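Local coordinates for heparin-binding protein (Homo sapiens, PDB 1FY1) that binds heparin and the lipopolysaccharide of Gram-negative bacteria, kills many of these bacteria and attracts monocytes and fibroblasts, as a serine protease homolog, at residues A16-Q21 / S51-G56; T70-S75 / Q94-A99; N88-L93 / T204-F209. The protein carries 2 engineered substitutions. All blocks are in the same frame, centred on the assembly; numbering follows the deposited sequence.

Contact 1: residues A16-Q21 / S51-G56; sequences ASIQNQ and STVVLG
Ile-18 and Val-53 lie side by side in the seam where strands 15-20 and 52-55 meet antiparallel and close the six-stranded barrel of this trypsin-like fold. The short segments run at 148° to each other. Two hydrogen-bonded pairs hold the seam: in one, Val-54 N reaches Ser-17 O at 2.9 Å; in the other, Thr-52 N reaches Gln-19 O at 2.8 Å. Ser-17 N and Gln-19 N return the bonds to the carbonyls of Val-54 and Thr-52.

One face carries Ala-16, Ile-18, Val-53 and Leu-55. Branched Ile-18 and Val-53 suit extended backbone, and Ile-18 CG1 meets Val-53 CG2 at 3.8 Å. With CG1 of Ile-18 beside the backbone N (chi1 -62°), the CG2 branch stands anti to that N and comes within 3.5 Å of Thr-52 O. Beside them, the small Ala-16 leaves room for the end of Leu-55, whose CD2 comes back to 3.9 Å from Ala-16 CB. Val-36 and Thr-38 of strand 35-38 pack on this face too.

On the other face Gln-19 swings CG beside its own N (chi1 -47°) and then extends, which lays its amide against one methyl of Val-54: NE2 and CD each stand 3.5 Å from CG2, a van der Waals contact. Ser-17, small and on the same face, bonds its hydroxyl to His-24.

The chemistry divides accordingly: backbone amides fix the register, the hydrocarbon face seals the barrel interior, and on the mixed face the Ser-17 hydroxyl is satisfied by His-24 while partly exposed Gln-19 sets its chain and amide on Val-54.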
# COMPACT_ATOMS: atom_id res chain seq x y z
N ALA A 16 6.62 1.68 2.47
CA ALA A 16 6.41 2.62 3.56
C ALA A 16 5.59 2.02 4.71
O ALA A 16 4.73 1.14 4.54
CB ALA A 16 5.75 3.90 3.07
N SER A 17 5.86 2.59 5.88
CA SER A 17 5.19 2.26 7.11
C SER A 17 4.61 3.53 7.70
O SER A 17 5.35 4.44 8.12
CB SER A 17 6.14 1.63 8.13
OG SER A 17 5.44 1.39 9.34
N ILE A 18 3.28 3.60 7.67
CA ILE A 18 2.54 4.73 8.22
C ILE A 18 2.29 4.52 9.74
O ILE A 18 1.73 3.49 10.19
CB ILE A 18 1.33 5.19 7.41
CG1 ILE A 18 1.76 5.65 6.01
CG2 ILE A 18 0.62 6.32 8.14
CD1 ILE A 18 1.85 4.51 5.04
N GLN A 19 2.70 5.51 10.54
CA GLN A 19 2.56 5.32 11.96
C GLN A 19 1.80 6.41 12.68
O GLN A 19 1.68 7.56 12.27
CB GLN A 19 3.96 5.15 12.59
CG GLN A 19 4.82 4.15 11.81
CD GLN A 19 6.12 3.74 12.49
OE1 GLN A 19 6.64 2.62 12.25
NE2 GLN A 19 6.67 4.65 13.29
N ASN A 20 1.33 6.00 13.85
CA ASN A 20 0.59 6.83 14.74
C ASN A 20 1.19 6.66 16.13
O ASN A 20 1.24 5.56 16.68
CB ASN A 20 -0.88 6.39 14.70
CG ASN A 20 -1.78 7.40 15.37
OD1 ASN A 20 -1.29 8.26 16.13
ND2 ASN A 20 -3.08 7.29 15.06
N GLN A 21 1.71 7.76 16.65
CA GLN A 21 2.32 7.71 17.94
C GLN A 21 3.31 6.54 17.98
O GLN A 21 3.51 5.85 19.00
CB GLN A 21 1.29 7.67 19.09
CG GLN A 21 0.47 8.96 19.24
CD GLN A 21 1.35 10.16 19.51
OE1 GLN A 21 2.53 10.00 19.88
NE2 GLN A 21 0.79 11.35 19.29
N SER A 51 -0.25 11.46 11.95
CA SER A 51 0.63 10.35 11.67
C SER A 51 2.01 10.74 11.09
O SER A 51 2.28 11.87 10.73
CB SER A 51 -0.06 9.37 10.75
OG SER A 51 -1.32 9.02 11.30
N THR A 52 2.88 9.75 10.94
CA THR A 52 4.24 9.90 10.42
C THR A 52 4.39 8.91 9.30
O THR A 52 3.54 8.06 9.09
CB THR A 52 5.24 9.43 11.51
OG1 THR A 52 5.09 10.23 12.64
CG2 THR A 52 6.69 9.47 11.08
N VAL A 53 5.50 8.98 8.62
CA VAL A 53 5.77 8.08 7.53
C VAL A 53 7.23 7.69 7.57
O VAL A 53 8.10 8.54 7.43
CB VAL A 53 5.43 8.71 6.18
CG1 VAL A 53 6.05 7.90 5.05
CG2 VAL A 53 3.91 8.80 5.99
N VAL A 54 7.47 6.39 7.82
CA VAL A 54 8.81 5.83 7.90
C VAL A 54 9.26 5.05 6.69
O VAL A 54 8.68 4.01 6.32
CB VAL A 54 8.88 4.92 9.10
CG1 VAL A 54 10.35 4.63 9.41
CG2 VAL A 54 8.17 5.59 10.26
N LEU A 55 10.31 5.53 6.06
CA LEU A 55 10.85 4.86 4.90
C LEU A 55 12.10 4.06 5.30
O LEU A 55 12.77 4.42 6.26
CB LEU A 55 11.21 5.87 3.77
CG LEU A 55 10.05 6.72 3.22
CD1 LEU A 55 10.61 7.73 2.26
CD2 LEU A 55 9.07 5.88 2.45
N GLY A 56 12.45 3.05 4.53
CA GLY A 56 13.65 2.28 4.79
C GLY A 56 13.60 1.28 5.96
O GLY A 56 14.60 0.67 6.27

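Contact 2: residues T70-S75 / Q94-A99; sequences TFSISS and QLDREA. With NAG (2-acetamido-2-deoxy-beta-D-glucopyranose), chain C.
Ser-75 and Gln-94 pair across neighbouring antiparallel strands of the N-terminal barrel, and a beta bulge between Ile-73 and Ser-75 shifts the register by one residue. The backbone bonds follow this bend: Gln-94 N binds Ser-75 O, while Gln-94 O accepts Ser-74 N, and Asp-96 N binds Ser-72 O beyond.

Polar side chains lock the margins. Asp-96 suits the strand end because its OD2 uses the syn lone pair to bind Arg-97 NH1 at 3.0 Å, in the guanidinium plane, as a salt bridge. Its OD1 approaches Ser-72 N too closely to be trusted in detail. That same NH1 of Arg-97 reaches Thr-70 O at 2.8 Å. Arg-97 is long enough also to give NH2 to O6 of a NAG sugar.

Packing centres on Phe-71, a broad ring between two different surfaces: apolar Leu-95 CD1 lies over one face and the charged, flat guanidinium of Arg-97 over the opposite one, ring and guanidinium planes 35° apart. Small Ala-99 also reaches the ring, its CB 3.6 Å from Phe-71 CZ.

At the bulge Ser-75 OG, held between its backbone N and carbonyl carbon (chi1 61°), meets Gln-94 OE1 at 2.7 Å, in the amide plane and on a lone pair.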
# COMPACT_ATOMS: atom_id res chain seq x y z
N THR A 70 12.56 9.58 8.23
CA THR A 70 11.28 9.88 8.87
C THR A 70 10.63 11.15 8.38
O THR A 70 11.26 12.18 8.18
CB THR A 70 11.38 9.70 10.40
OG1 THR A 70 11.98 8.42 10.60
CG2 THR A 70 10.01 9.67 11.05
N PHE A 71 9.33 11.10 8.15
CA PHE A 71 8.67 12.25 7.59
C PHE A 71 7.28 12.44 8.13
O PHE A 71 6.61 11.49 8.54
CB PHE A 71 8.48 12.09 6.04
CG PHE A 71 9.73 11.91 5.19
CD1 PHE A 71 10.40 13.02 4.68
CD2 PHE A 71 10.24 10.65 4.88
CE1 PHE A 71 11.55 12.91 3.90
CE2 PHE A 71 11.38 10.51 4.10
CZ PHE A 71 12.04 11.64 3.62
N SER A 72 6.89 13.71 8.10
CA SER A 72 5.59 14.23 8.45
C SER A 72 4.82 14.52 7.14
O SER A 72 5.41 14.74 6.09
CB SER A 72 5.68 15.46 9.33
OG SER A 72 6.27 16.50 8.57
N ILE A 73 3.51 14.50 7.22
CA ILE A 73 2.64 14.73 6.09
C ILE A 73 2.17 16.17 5.95
O ILE A 73 1.40 16.64 6.77
CB ILE A 73 1.43 13.85 6.33
CG1 ILE A 73 1.87 12.38 6.45
CG2 ILE A 73 0.35 14.12 5.28
CD1 ILE A 73 0.86 11.51 7.18
N SER A 74 2.58 16.86 4.88
CA SER A 74 2.17 18.24 4.62
C SER A 74 0.75 18.34 4.06
O SER A 74 -0.01 19.24 4.36
CB SER A 74 3.10 18.90 3.64
OG SER A 74 4.43 18.67 4.06
N SER A 75 0.40 17.38 3.25
CA SER A 75 -0.91 17.37 2.67
C SER A 75 -1.28 15.98 2.33
O SER A 75 -0.44 15.12 2.33
CB SER A 75 -1.00 18.26 1.42
OG SER A 75 -0.10 17.80 0.43
N GLN A 94 1.88 13.89 0.80
CA GLN A 94 2.97 14.73 0.46
C GLN A 94 3.80 14.86 1.70
O GLN A 94 3.28 15.26 2.76
CB GLN A 94 2.52 16.13 0.00
CG GLN A 94 3.69 16.92 -0.57
CD GLN A 94 3.36 18.38 -0.78
OE1 GLN A 94 2.23 18.83 -0.52
NE2 GLN A 94 4.35 19.13 -1.23
N LEU A 95 5.07 14.52 1.54
CA LEU A 95 6.10 14.55 2.56
C LEU A 95 6.63 15.98 2.81
O LEU A 95 6.75 16.81 1.90
CB LEU A 95 7.27 13.60 2.14
CG LEU A 95 6.81 12.21 1.67
CD1 LEU A 95 8.02 11.42 1.21
CD2 LEU A 95 6.05 11.47 2.77
N ASP A 96 6.99 16.24 4.04
CA ASP A 96 7.53 17.54 4.43
C ASP A 96 8.80 17.93 3.65
O ASP A 96 9.17 19.09 3.58
CB ASP A 96 7.81 17.55 5.95
CG ASP A 96 8.68 16.41 6.44
OD1 ASP A 96 8.26 15.30 6.74
OD2 ASP A 96 9.96 16.72 6.44
N ARG A 97 9.47 16.94 3.06
CA ARG A 97 10.69 17.19 2.32
C ARG A 97 11.08 16.00 1.43
O ARG A 97 10.55 14.91 1.59
CB ARG A 97 11.80 17.47 3.30
CG ARG A 97 12.22 16.23 4.08
CD ARG A 97 12.99 16.60 5.33
NE ARG A 97 13.73 15.48 5.88
CZ ARG A 97 13.21 14.58 6.71
NH1 ARG A 97 11.95 14.63 7.12
NH2 ARG A 97 14.00 13.60 7.14
N GLU A 98 12.00 16.23 0.49
CA GLU A 98 12.44 15.19 -0.44
C GLU A 98 13.12 14.01 0.19
O GLU A 98 14.11 14.14 0.90
CB GLU A 98 13.38 15.67 -1.56
CG GLU A 98 12.65 16.40 -2.70
CD GLU A 98 13.33 16.23 -4.03
OE1 GLU A 98 14.43 15.70 -4.16
OE2 GLU A 98 12.59 16.67 -5.02
N ALA A 99 12.65 12.85 -0.16
CA ALA A 99 13.26 11.67 0.32
C ALA A 99 14.56 11.45 -0.42
O ALA A 99 14.66 11.63 -1.64
CB ALA A 99 12.33 10.47 0.18
C1 NAG C . 19.51 12.85 3.18
C2 NAG C . 20.44 13.99 3.66
C3 NAG C . 20.20 14.32 5.17
C4 NAG C . 18.74 14.27 5.71
C5 NAG C . 18.20 12.91 5.26
C6 NAG C . 16.81 12.51 5.81
C7 NAG C . 22.87 14.20 3.05
C8 NAG C . 24.22 13.53 3.41
N2 NAG C . 21.84 13.51 3.58
O3 NAG C . 20.76 15.59 5.42
O4 NAG C . 18.68 14.45 7.19
O5 NAG C . 18.25 12.97 3.82
O6 NAG C . 15.75 13.30 5.20
O7 NAG C . 22.74 15.42 2.93

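Contact 3: residues N88-L93 / T204-F209; sequences NDLMLL and TRVALF
Asp-89 and Thr-204 bring the two segments closest, their CA atoms 6.5 Å apart, at the junction between the two beta-barrels of the chymotrypsin-like fold. The chain at 88-90 is bent rather than extended: Asn-88 has a positive phi, which asparagine accepts more readily than most residues, and Asp-89 centres an inverse gamma turn before strand 91-95 begins. Segment 204-209 leaves strand 201-204 of the second sheet, passes through helical backbone angles at 206-208, and brings Phe-209 to the N-cap position of helix 210-218. Phe-209 N binds Val-206 O at 2.9 Å within this turn.

A single hydrogen bond links the segments. Thr-204 places OG1 beside its own backbone N (chi1 -56°), from where the hydroxyl donates to Asp-89 O at 2.7 Å, tilted 30° from the carbonyl plane. Threonine suits the place twice over, since its methyl CG2 also packs near Leu-90 CB at 4.2 Å. The carboxylate of Asp-89 turns to other partners: OD2 accepts hydrogen bonds from Ser-41 and Ser-190. By family comparison, Asp-89 stands where active relatives carry the catalytic-triad aspartate, and Ser-41 where they carry the histidine, consistent with a protease homolog.

The hydrocarbon part is built on Phe-209. Leu-90, its CG anti to the backbone N, slides past the aromatic side chain in the opposite direction and lays CD2 over one ring face, with Val-206 CG2 looser at 4.4 Å from that methyl. Asn-88 approaches the ring edge instead: its amide is turned 74° to the ring, and OD1 lies near the ring plane, 3.6 Å from Phe-209 CZ.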
# COMPACT_ATOMS: atom_id res chain seq x y z
N ASN A 88 -13.10 4.22 -4.79
CA ASN A 88 -12.01 5.14 -5.00
C ASN A 88 -11.13 5.34 -3.79
O ASN A 88 -10.73 6.47 -3.50
CB ASN A 88 -12.51 6.47 -5.56
CG ASN A 88 -13.42 6.28 -6.77
OD1 ASN A 88 -13.30 5.30 -7.53
ND2 ASN A 88 -14.34 7.21 -6.94
N ASP A 89 -10.85 4.23 -3.11
CA ASP A 89 -10.01 4.15 -1.91
C ASP A 89 -8.54 4.19 -2.31
O ASP A 89 -7.90 3.16 -2.54
CB ASP A 89 -10.29 2.85 -1.17
CG ASP A 89 -9.67 2.79 0.16
OD1 ASP A 89 -9.15 3.80 0.67
OD2 ASP A 89 -9.71 1.61 0.69
N LEU A 90 -8.06 5.42 -2.36
CA LEU A 90 -6.73 5.79 -2.78
C LEU A 90 -6.47 7.22 -2.25
O LEU A 90 -7.39 8.04 -2.15
CB LEU A 90 -6.65 5.56 -4.34
CG LEU A 90 -5.51 6.16 -5.19
CD1 LEU A 90 -4.14 5.90 -4.61
CD2 LEU A 90 -5.52 5.53 -6.57
N MET A 91 -5.23 7.47 -1.80
CA MET A 91 -4.84 8.73 -1.26
C MET A 91 -3.36 8.92 -1.35
O MET A 91 -2.64 7.96 -1.19
CB MET A 91 -5.22 8.82 0.20
CG MET A 91 -4.88 10.19 0.73
SD MET A 91 -5.60 10.52 2.35
CE MET A 91 -7.37 10.26 2.09
N LEU A 92 -2.92 10.14 -1.63
CA LEU A 92 -1.51 10.47 -1.74
C LEU A 92 -1.08 11.41 -0.64
O LEU A 92 -1.77 12.38 -0.35
CB LEU A 92 -1.15 11.18 -3.06
CG LEU A 92 -1.43 10.40 -4.35
CD1 LEU A 92 -1.19 11.32 -5.53
CD2 LEU A 92 -0.47 9.23 -4.46
N LEU A 93 0.09 11.11 -0.09
CA LEU A 93 0.68 11.88 0.96
C LEU A 93 1.89 12.61 0.48
O LEU A 93 2.80 12.04 -0.13
CB LEU A 93 1.14 11.01 2.15
CG LEU A 93 0.10 9.97 2.57
CD1 LEU A 93 0.68 9.11 3.69
CD2 LEU A 93 -1.17 10.67 3.04
N THR A 204 -7.50 -1.58 -5.02
CA THR A 204 -7.95 -0.50 -5.88
C THR A 204 -7.21 -0.51 -7.22
O THR A 204 -6.01 -0.68 -7.22
CB THR A 204 -7.65 0.87 -5.21
OG1 THR A 204 -8.26 0.94 -3.95
CG2 THR A 204 -8.13 2.03 -6.07
N ARG A 205 -7.92 -0.30 -8.34
CA ARG A 205 -7.29 -0.22 -9.67
C ARG A 205 -6.54 1.09 -9.84
O ARG A 205 -7.13 2.16 -10.02
CB ARG A 205 -8.25 -0.41 -10.84
CG ARG A 205 -8.19 -1.78 -11.48
CD ARG A 205 -9.18 -1.96 -12.61
NE ARG A 205 -9.10 -3.30 -13.19
CZ ARG A 205 -8.02 -3.74 -13.86
NH1 ARG A 205 -6.90 -3.02 -13.95
NH2 ARG A 205 -8.02 -5.01 -14.32
N VAL A 206 -5.22 1.00 -9.76
CA VAL A 206 -4.35 2.16 -9.87
C VAL A 206 -4.34 2.75 -11.27
O VAL A 206 -4.27 3.96 -11.40
CB VAL A 206 -2.95 1.94 -9.27
CG1 VAL A 206 -1.97 3.01 -9.73
CG2 VAL A 206 -3.03 2.05 -7.76
N ALA A 207 -4.45 1.89 -12.28
CA ALA A 207 -4.45 2.29 -13.68
C ALA A 207 -5.60 3.24 -14.05
O ALA A 207 -5.59 3.90 -15.09
CB ALA A 207 -4.39 1.08 -14.59
N LEU A 208 -6.59 3.35 -13.20
CA LEU A 208 -7.66 4.26 -13.49
C LEU A 208 -7.35 5.68 -13.02
O LEU A 208 -7.95 6.64 -13.54
CB LEU A 208 -8.97 3.82 -12.82
CG LEU A 208 -9.39 2.43 -13.20
CD1 LEU A 208 -10.50 1.93 -12.27
CD2 LEU A 208 -9.83 2.42 -14.66
N PHE A 209 -6.48 5.80 -12.01
CA PHE A 209 -6.11 7.09 -11.40
C PHE A 209 -4.81 7.70 -11.91
O PHE A 209 -4.31 8.71 -11.40
CB PHE A 209 -6.05 6.90 -9.87
CG PHE A 209 -7.35 6.36 -9.28
CD1 PHE A 209 -7.60 4.99 -9.24
CD2 PHE A 209 -8.31 7.24 -8.77
CE1 PHE A 209 -8.80 4.52 -8.71
CE2 PHE A 209 -9.53 6.79 -8.26
CZ PHE A 209 -9.77 5.41 -8.25

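In the fold
The three contacts follow the first barrel from its closing seam to its border with the second. The centres of contacts 1 and 2 are about 10 Å apart and join through adjacent strands 52-55 and 69-77: Val-53 N probably bonds Phe-71 O at 2.8 Å, and Leu-55 CD1 packs on Phe-71 CE2. Contact 3 lies about 19 Å, centre to centre, from each of the others and shares strand 91-95 with contact 2. Leu-93 is the common neighbour inside the barrel: its CD1 is 4.0 Å from Val-53 CG2 and 4.2 Å from Ile-73 CD1. By family comparison, contact 3 probably includes the position of the triad aspartate, at Asp-89; the sugar hydrogen-bonded by Arg-97 lies at contact 2.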